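PDB 4KNC: alginate biosynthesis protein AlgX from Pseudomonas aeruginosa, which takes part in the O-acetylation of the exopolysaccharide alginate and protects the polymer from degradation as it crosses the periplasm. Local coordinates for residues L46-T49 with T50-R54; Y107-A110 with K111-L115; L342-S345 with A346-I350. All coordinates share one frame; numbering follows the deposited sequence.

Contact 1: L46-T49 with T50-R54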
# COMPACT_ATOMS: atom_id res chain seq x y z
N LEU A 46 8.51 18.37 15.28
CA LEU A 46 8.66 17.19 16.10
C LEU A 46 9.15 16.04 15.20
O LEU A 46 8.82 15.99 14.02
CB LEU A 46 7.33 16.79 16.74
CG LEU A 46 6.60 17.74 17.69
CD1 LEU A 46 5.39 17.03 18.33
CD2 LEU A 46 7.53 18.30 18.78
N PHE A 47 9.95 15.13 15.76
CA PHE A 47 10.32 13.94 15.02
C PHE A 47 10.04 12.72 15.88
O PHE A 47 10.11 12.79 17.10
CB PHE A 47 11.80 13.95 14.66
CG PHE A 47 12.16 14.94 13.58
CD1 PHE A 47 12.23 16.30 13.87
CD2 PHE A 47 12.44 14.51 12.28
CE1 PHE A 47 12.58 17.21 12.87
CE2 PHE A 47 12.79 15.42 11.29
CZ PHE A 47 12.85 16.77 11.58
N ARG A 48 9.73 11.60 15.23
CA ARG A 48 9.63 10.31 15.91
C ARG A 48 10.96 9.59 15.77
O ARG A 48 11.47 9.47 14.67
CB ARG A 48 8.53 9.47 15.28
CG ARG A 48 7.19 10.19 15.19
CD ARG A 48 6.26 9.41 14.31
NE ARG A 48 6.66 9.49 12.91
CZ ARG A 48 6.03 8.87 11.91
NH1 ARG A 48 4.98 8.11 12.17
NH2 ARG A 48 6.45 9.01 10.66
N THR A 49 11.52 9.09 16.87
CA THR A 49 12.84 8.47 16.83
C THR A 49 12.85 7.18 16.01
O THR A 49 13.76 6.94 15.22
CB THR A 49 13.34 8.18 18.25
OG1 THR A 49 12.33 7.45 18.96
CG2 THR A 49 13.62 9.48 19.00
N THR A 50 11.82 6.34 16.19
CA THR A 50 11.83 5.02 15.57
C THR A 50 11.33 5.06 14.13
O THR A 50 11.70 4.22 13.32
CB THR A 50 10.99 3.99 16.36
OG1 THR A 50 9.60 4.28 16.23
CG2 THR A 50 11.37 4.00 17.85
N TYR A 51 10.48 6.02 13.80
CA TYR A 51 9.97 6.12 12.44
C TYR A 51 10.81 7.06 11.59
O TYR A 51 11.12 6.74 10.45
CB TYR A 51 8.53 6.62 12.43
CG TYR A 51 7.52 5.63 12.96
CD1 TYR A 51 7.35 5.45 14.34
CD2 TYR A 51 6.75 4.87 12.10
CE1 TYR A 51 6.42 4.55 14.83
CE2 TYR A 51 5.83 3.96 12.57
CZ TYR A 51 5.66 3.80 13.93
OH TYR A 51 4.72 2.90 14.40
N ASP A 52 11.17 8.21 12.14
CA ASP A 52 11.76 9.29 11.34
C ASP A 52 13.26 9.26 11.37
O ASP A 52 13.91 9.67 10.40
CB ASP A 52 11.29 10.66 11.82
CG ASP A 52 9.79 10.82 11.76
OD1 ASP A 52 9.12 10.11 10.98
OD2 ASP A 52 9.29 11.69 12.50
N LEU A 53 13.81 8.80 12.48
CA LEU A 53 15.26 8.85 12.69
C LEU A 53 15.86 7.46 12.63
O LEU A 53 16.95 7.22 13.17
CB LEU A 53 15.59 9.51 14.03
CG LEU A 53 15.10 10.95 14.18
CD1 LEU A 53 15.49 11.53 15.54
CD2 LEU A 53 15.64 11.81 13.04
N ARG A 54 15.16 6.55 11.98
CA ARG A 54 15.63 5.18 11.90
C ARG A 54 16.79 5.09 10.93
O ARG A 54 16.93 5.95 10.05
CB ARG A 54 14.50 4.25 11.45
CG ARG A 54 14.08 4.42 9.99
CD ARG A 54 13.46 3.12 9.49
NE ARG A 54 12.05 3.01 9.84
CZ ARG A 54 11.44 1.88 10.18
NH1 ARG A 54 12.10 0.73 10.25
NH2 ARG A 54 10.15 1.92 10.46
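Directly after the short strand 46-48 the backbone folds back so that R48 and D52 approach to 5.1 Å between their CA atoms, and D52 N donates to R48 O at 2.8 Å, as in a single turn of helix; residues 50-52 take helix-like backbone angles but form no regular helix. The carboxylate of D52 accepts in turn from the strand end: R48 N reaches D52 OD2 at 2.8 Å in an almost straight line (178°), from above the carboxylate plane. The side chain of R48 then approaches the same carboxylate side-on. Its bend at chi3 (-71°) swings the guanidinium back over the turn, where NH2 forms a salt bridge with D52 OD1 at 2.9 Å, on the syn side, and NE reaches the same oxygen at 3.2 Å from above the plane. Y51 covers one face of this group: its CB sits over the guanidinium centre, 3.4 Å from R48 CZ, while R48 NH1 stands above the ring near its rim, with the two planes only 10° apart. F47 turns its ring edge toward D52 CB and meets L53 CD2 obliquely at 4.3 Å. Beyond the turn, R48 NH1 bonds F34 O, and R89 makes a second salt bridge to D52 OD2. The D52 carboxylate is thus shared between two arginines and a backbone N-H, an environment that would be expected to favour its ionised form. Bonds at one edge and Y51 against one face fix the rotation of the R48 guanidinium, about 8 Å from the side chain of D148, an inferred active-site residue.

Contact 2: Y107-A110 with K111-L115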
# COMPACT_ATOMS: atom_id res chain seq x y z
N TYR A 107 22.78 10.07 10.15
CA TYR A 107 22.24 10.36 8.82
C TYR A 107 22.90 9.58 7.68
O TYR A 107 22.21 9.08 6.79
CB TYR A 107 22.29 11.87 8.53
CG TYR A 107 22.04 12.21 7.09
CD1 TYR A 107 20.74 12.29 6.60
CD2 TYR A 107 23.09 12.46 6.22
CE1 TYR A 107 20.50 12.61 5.27
CE2 TYR A 107 22.86 12.77 4.88
CZ TYR A 107 21.56 12.85 4.42
OH TYR A 107 21.31 13.15 3.10
N GLU A 108 24.23 9.48 7.70
CA GLU A 108 24.92 8.81 6.61
C GLU A 108 24.59 7.32 6.60
O GLU A 108 24.44 6.71 5.54
CB GLU A 108 26.44 9.04 6.68
CG GLU A 108 26.88 10.50 6.50
CD GLU A 108 26.51 11.07 5.14
OE1 GLU A 108 26.34 10.29 4.20
OE2 GLU A 108 26.38 12.31 5.02
N LEU A 109 24.45 6.74 7.78
CA LEU A 109 24.11 5.32 7.87
C LEU A 109 22.71 5.06 7.35
O LEU A 109 22.48 4.09 6.61
CB LEU A 109 24.22 4.84 9.31
CG LEU A 109 23.91 3.36 9.48
CD1 LEU A 109 24.89 2.57 8.63
CD2 LEU A 109 23.99 2.97 10.94
N ALA A 110 21.77 5.93 7.73
CA ALA A 110 20.40 5.84 7.27
C ALA A 110 20.33 5.95 5.74
O ALA A 110 19.68 5.14 5.08
CB ALA A 110 19.52 6.93 7.92
N LYS A 111 21.01 6.95 5.19
CA LYS A 111 21.01 7.19 3.75
C LYS A 111 21.60 6.02 2.97
O LYS A 111 21.07 5.60 1.94
CB LYS A 111 21.77 8.48 3.43
CG LYS A 111 22.03 8.69 1.93
CD LYS A 111 22.82 9.96 1.69
CE LYS A 111 23.18 10.10 0.21
NZ LYS A 111 23.82 11.41 -0.07
N LYS A 112 22.70 5.49 3.49
CA LYS A 112 23.38 4.34 2.90
C LYS A 112 22.43 3.13 2.88
O LYS A 112 22.26 2.47 1.86
CB LYS A 112 24.62 4.03 3.75
CG LYS A 112 25.55 3.00 3.18
CD LYS A 112 26.45 2.40 4.24
CE LYS A 112 27.38 3.43 4.85
NZ LYS A 112 27.99 2.91 6.11
N ASN A 113 21.80 2.86 4.02
CA ASN A 113 20.89 1.72 4.09
C ASN A 113 19.65 1.86 3.20
O ASN A 113 19.23 0.92 2.52
CB ASN A 113 20.52 1.43 5.55
CG ASN A 113 21.68 0.81 6.30
OD1 ASN A 113 22.56 0.20 5.70
ND2 ASN A 113 21.69 0.98 7.61
N TYR A 114 19.10 3.08 3.17
CA TYR A 114 18.01 3.40 2.26
C TYR A 114 18.40 3.13 0.80
O TYR A 114 17.69 2.42 0.06
CB TYR A 114 17.59 4.86 2.46
CG TYR A 114 16.44 5.29 1.57
CD1 TYR A 114 16.68 5.81 0.30
CD2 TYR A 114 15.12 5.15 1.99
CE1 TYR A 114 15.62 6.21 -0.52
CE2 TYR A 114 14.06 5.54 1.18
CZ TYR A 114 14.32 6.07 -0.08
OH TYR A 114 13.28 6.45 -0.90
N LEU A 115 19.55 3.67 0.38
CA LEU A 115 19.99 3.50 -1.02
C LEU A 115 20.20 2.04 -1.39
O LEU A 115 19.84 1.60 -2.49
CB LEU A 115 21.27 4.30 -1.28
CG LEU A 115 21.05 5.81 -1.36
CD1 LEU A 115 22.38 6.52 -1.36
CD2 LEU A 115 20.23 6.16 -2.61
O HOH W 1 23.51 13.56 1.46
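Y107 and K111 stand one turn apart on helix 107-123, joined first by the backbone bond K111 N to Y107 O at 2.9 Å. The side chain of K111 illustrates how a long aliphatic chain can follow an aromatic neighbour. Its CB lies 3.4 Å from Y107 O and over one face of the Y107 ring. From there the chain runs out fully extended, CG trans to the backbone N (chi1 170°) and every later torsion likewise near 180°, which carries it outward beside the phenol. CD comes abreast of the far end of the ring, 3.8 Å from Y107 OH and 4.2 Å from Y107 CZ, and also lies near E108 OE1. At the tip, K111 NZ donates to a water at 2.7 Å, and the same water, at the edge of the Y107 ring and in its plane, is hydrogen-bonded to Y107 OH at 2.8 Å. The ammonium and the hydroxyl are thus coupled through solvent. E108 is the nearby opposite charge, but E108 OE1 and K111 NZ remain 5.1 Å apart, too far for direct contact. Around the helix, L109 CD1 packs 3.7 Å from N113 ND2, whose amide is bonded to T55 O in the loop before helix 61-76. The i+4 N-H to i C=O bonds from K111, K112, N113 and Y114 to Y107, E108, L109 and A110 mark an alpha-helix, here an amphipathic one within the SGNH hydrolase-like domain, its buried face (Y107, A110, Y114) on L91 of helix 89-93 and, through Y114 OH to Y85 O, on strand 80-85 at one border of the parallel sheet.

Contact 3: L342-S345 with A346-I350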
# COMPACT_ATOMS: atom_id res chain seq x y z
N LEU A 342 -17.42 -25.27 2.19
CA LEU A 342 -17.17 -26.18 1.08
C LEU A 342 -16.62 -27.50 1.61
O LEU A 342 -15.72 -27.51 2.45
CB LEU A 342 -16.19 -25.58 0.09
CG LEU A 342 -16.58 -24.22 -0.50
CD1 LEU A 342 -15.43 -23.65 -1.29
CD2 LEU A 342 -17.81 -24.36 -1.37
N LEU A 343 -17.19 -28.60 1.12
CA LEU A 343 -16.76 -29.92 1.54
C LEU A 343 -16.47 -30.77 0.32
O LEU A 343 -17.36 -31.05 -0.49
CB LEU A 343 -17.83 -30.59 2.43
CG LEU A 343 -17.54 -31.95 3.08
CD1 LEU A 343 -16.40 -31.86 4.09
CD2 LEU A 343 -18.79 -32.56 3.73
N ASN A 344 -15.21 -31.17 0.17
CA ASN A 344 -14.78 -32.13 -0.85
C ASN A 344 -15.30 -33.54 -0.52
O ASN A 344 -14.52 -34.49 -0.37
CB ASN A 344 -13.25 -32.12 -0.93
CG ASN A 344 -12.71 -32.97 -2.08
OD1 ASN A 344 -13.46 -33.52 -2.90
ND2 ASN A 344 -11.38 -33.08 -2.15
N SER A 345 -16.63 -33.68 -0.41
CA SER A 345 -17.24 -34.96 -0.02
C SER A 345 -17.04 -36.09 -1.03
O SER A 345 -17.19 -37.26 -0.68
CB SER A 345 -18.73 -34.78 0.28
OG SER A 345 -19.41 -34.23 -0.83
N ALA A 346 -16.72 -35.75 -2.27
CA ALA A 346 -16.45 -36.77 -3.28
C ALA A 346 -14.97 -37.16 -3.30
O ALA A 346 -14.54 -37.95 -4.14
CB ALA A 346 -16.90 -36.31 -4.67
N ALA A 347 -14.21 -36.58 -2.37
CA ALA A 347 -12.78 -36.86 -2.23
C ALA A 347 -12.03 -36.67 -3.55
O ALA A 347 -11.26 -37.53 -3.95
CB ALA A 347 -12.55 -38.26 -1.68
N LEU A 348 -12.29 -35.56 -4.21
CA LEU A 348 -11.63 -35.23 -5.47
C LEU A 348 -10.18 -34.81 -5.23
O LEU A 348 -9.83 -34.36 -4.13
CB LEU A 348 -12.39 -34.11 -6.19
CG LEU A 348 -13.68 -34.48 -6.92
CD1 LEU A 348 -14.70 -33.37 -6.78
CD2 LEU A 348 -13.40 -34.76 -8.38
N PRO A 349 -9.32 -34.97 -6.25
CA PRO A 349 -7.92 -34.53 -6.22
C PRO A 349 -7.77 -33.00 -6.23
O PRO A 349 -7.83 -32.37 -7.29
CB PRO A 349 -7.33 -35.13 -7.50
CG PRO A 349 -8.51 -35.38 -8.38
CD PRO A 349 -9.62 -35.76 -7.46
N ILE A 350 -7.56 -32.43 -5.05
CA ILE A 350 -7.31 -31.01 -4.91
C ILE A 350 -6.03 -30.79 -4.10
O ILE A 350 -6.06 -30.71 -2.88
CB ILE A 350 -8.47 -30.30 -4.19
CG1 ILE A 350 -9.81 -30.59 -4.88
CG2 ILE A 350 -8.23 -28.79 -4.12
CD1 ILE A 350 -11.01 -29.89 -4.22
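A type I beta turn from N344 to A347 ends the edge strand 338-343 in the carbohydrate-binding module, and the asparagine at its first position also serves as the centre of an inverse gamma turn. The turn is closed by A347 N donating to N344 O at 2.9 Å, with the donor well above the carbonyl plane. The carboxamide of N344 then binds the chain beyond the turn from both of its polar ends. A chi1 near 180° (-173°) points CG away from the backbone N and out to L348. There OD1 accepts from L348 N at 2.7 Å, and ND2 donates to L348 O at 2.8 Å in a fairly straight bond (166°) that lies in the amide plane of N344. One side chain thus satisfies both the N-H and the C=O of the same residue; the pairing fixes the rotation of the amide about CB-CG, and the N-H and C=O of L348 tell its oxygen from its nitrogen. L348 CB adds a contact to N344 OD1 at 3.5 Å, while the tip of I350 approaches the other end of the amide, its CD1 3.8 Å from N344 ND2. The nitrogen has a second acceptor in F412 O, so both branches of this buried amide are engaged. S345, A346 and A347 form the exposed outer part of the turn. On the inner side, N344 touches L328 and I350 touches V327, both of strand 326-333 in the antiparallel sheet that does not hold 338-343, while backbone bonds join N344 to L413 and I350 to F412 of the neighbouring strand 412-418.

Contacts 1 and 2 belong to the SGNH hydrolase-like domain, whereas contact 3 lies in the carbohydrate-binding module, and the three follow one another along the chain in that order. The first two have centres 14 Å apart and touch directly, R54 O meeting A110 CB at 3.5 Å, so the loop after strand 46-48 packs on helix 107-123. Contact 3 is remote: its centre is 52 Å from that of contact 1 and 53 Å from that of contact 2, across the chain's centre. Contact 1 thus lies near the inferred active site of one domain, and contact 3 closes an edge strand of the other, far from it.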